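Local coordinates for protein tryptophan synthase alpha chain (Chlamydia trachomatis, PDB 6V82) that probably cleaves indoleglycerol phosphate to indole and glyceraldehyde 3-phosphate, the alpha-subunit aldol step in the final stage of tryptophan biosynthesis, at residues P148-I152 against I164-A168. Numbering follows the deposited sequence.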
loop_
_atom_site.group_PDB
_atom_site.type_symbol
_atom_site.label_atom_id
_atom_site.label_comp_id
_atom_site.label_asym_id
_atom_site.label_seq_id
_atom_site.Cartn_x
_atom_site.Cartn_y
_atom_site.Cartn_z
ATOM N N PRO A 148 -32.230 33.043 28.863
ATOM C CA PRO A 148 -31.265 31.986 28.529
ATOM C C PRO A 148 -31.515 30.753 29.389
ATOM O O PRO A 148 -31.480 30.819 30.622
ATOM C CB PRO A 148 -29.907 32.631 28.836
ATOM C CG PRO A 148 -30.189 34.087 29.111
ATOM C CD PRO A 148 -31.598 34.156 29.588
ATOM N N ILE A 149 -31.776 29.624 28.732
ATOM C CA ILE A 149 -32.107 28.370 29.401
ATOM C C ILE A 149 -30.847 27.517 29.430
ATOM O O ILE A 149 -30.419 26.989 28.397
ATOM C CB ILE A 149 -33.251 27.637 28.694
ATOM C CG1 ILE A 149 -34.413 28.582 28.427
ATOM C CG2 ILE A 149 -33.743 26.500 29.549
ATOM C CD1 ILE A 149 -35.040 29.141 29.693
ATOM N N LEU A 150 -30.253 27.364 30.607
ATOM C CA LEU A 150 -28.949 26.728 30.727
ATOM C C LEU A 150 -29.103 25.322 31.293
ATOM O O LEU A 150 -30.156 24.958 31.814
ATOM C CB LEU A 150 -28.025 27.572 31.609
ATOM C CG LEU A 150 -27.201 28.664 30.917
ATOM C CD1 LEU A 150 -28.040 29.522 29.992
ATOM C CD2 LEU A 150 -26.512 29.536 31.953
ATOM N N LEU A 151 -28.039 24.524 31.164
ATOM C CA LEU A 151 -28.017 23.127 31.594
ATOM C C LEU A 151 -26.888 22.910 32.596
ATOM O O LEU A 151 -25.747 23.314 32.347
ATOM C CB LEU A 151 -27.832 22.175 30.407
ATOM C CG LEU A 151 -28.991 21.910 29.439
ATOM C CD1 LEU A 151 -29.088 22.962 28.358
ATOM C CD2 LEU A 151 -28.809 20.536 28.815
ATOM N N ILE A 152 -27.198 22.271 33.726
ATOM C CA ILE A 152 -26.189 21.992 34.735
ATOM C C ILE A 152 -26.180 20.505 35.040
ATOM O O ILE A 152 -27.167 19.793 34.849
ATOM C CB ILE A 152 -26.389 22.798 36.034
ATOM C CG1 ILE A 152 -27.711 22.441 36.693
ATOM C CG2 ILE A 152 -26.342 24.285 35.754
ATOM C CD1 ILE A 152 -28.183 23.504 37.650
ATOM N N ILE A 164 -23.137 30.540 35.721
ATOM C CA ILE A 164 -24.424 29.980 35.316
ATOM C C ILE A 164 -25.558 30.738 35.986
ATOM O O ILE A 164 -26.562 31.069 35.348
ATOM C CB ILE A 164 -24.495 28.473 35.618
ATOM C CG1 ILE A 164 -23.433 27.725 34.821
ATOM C CG2 ILE A 164 -25.864 27.929 35.256
ATOM C CD1 ILE A 164 -23.611 26.224 34.819
ATOM N N GLN A 165 -25.408 31.044 37.278
ATOM C CA GLN A 165 -26.405 31.848 37.979
ATOM C C GLN A 165 -26.504 33.254 37.403
ATOM O O GLN A 165 -27.583 33.861 37.422
ATOM C CB GLN A 165 -26.061 31.908 39.464
ATOM C CG GLN A 165 -27.054 32.647 40.314
ATOM C CD GLN A 165 -26.724 32.511 41.772
ATOM O OE1 GLN A 165 -25.928 31.653 42.160
ATOM N NE2 GLN A 165 -27.322 33.358 42.597
ATOM N N GLU A 166 -25.394 33.785 36.888
ATOM C CA GLU A 166 -25.401 35.102 36.263
ATOM C C GLU A 166 -26.413 35.174 35.122
ATOM O O GLU A 166 -27.242 36.090 35.069
ATOM C CB GLU A 166 -23.998 35.435 35.759
ATOM C CG GLU A 166 -23.869 36.786 35.087
ATOM C CD GLU A 166 -23.387 37.863 36.036
ATOM O OE1 GLU A 166 -23.780 37.834 37.227
ATOM O OE2 GLU A 166 -22.604 38.730 35.589
ATOM N N TYR A 167 -26.373 34.203 34.206
ATOM C CA TYR A 167 -27.147 34.283 32.973
ATOM C C TYR A 167 -28.447 33.482 32.985
ATOM O O TYR A 167 -29.311 33.735 32.135
ATOM C CB TYR A 167 -26.287 33.826 31.788
ATOM C CG TYR A 167 -25.099 34.731 31.540
ATOM C CD1 TYR A 167 -25.285 36.052 31.149
ATOM C CD2 TYR A 167 -23.794 34.271 31.701
ATOM C CE1 TYR A 167 -24.212 36.890 30.923
ATOM C CE2 TYR A 167 -22.708 35.106 31.478
ATOM C CZ TYR A 167 -22.927 36.414 31.089
ATOM O OH TYR A 167 -21.872 37.259 30.852
ATOM N N ALA A 168 -28.624 32.544 33.908
ATOM C CA ALA A 168 -29.811 31.699 33.881
ATOM C C ALA A 168 -31.062 32.497 34.225
ATOM O O ALA A 168 -31.068 33.301 35.159
ATOM C CB ALA A 168 -29.661 30.527 34.850
#
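The carbonyl oxygen of Ile-164, with Leu-150 CD2 lying 3.7 Å from this O, accepts the N-H of Ala-168 (N to O 2.9 Å) and, weakly, that of Tyr-167. These bonds belong to the last turn of the helix, so the leucine methyl packs against a carbonyl oxygen that already accepts hydrogen bonds. The same CD2 meets Ile-164 CG2 at 3.7 Å and reaches Tyr-167 CB and Ala-168 CB more loosely. Beside it, Pro-148 turns its ring to the carbonyl of Tyr-167: CB, CG and CD all approach Tyr-167 O, with CG at 3.2 Å. At the other end Ile-164 CD1 touches Ile-152 CG2 at 3.5 Å. The extended Ile-164 chain (chi2 -168°), whose CG1 is anti to its carbonyl carbon, carries CD1 there, while CG2 serves both Leu-150 and Ile-152. Tyr-167 leads its ring away, and its OH bonds to Glu-139 and Ser-135 N. This buried apolar packing seats helix 158-167 on strand 147-153 within a beta-alpha-beta unit of the TIM barrel. Strand 172-175 follows in the chain and lies parallel beside 147-153, with 119-122 on that strand's other edge; helix 136-144 adds Phe-138 against Pro-148 and Leu-150, and helix 187-198 meets Ile-152 through Val-194 and Phe-198.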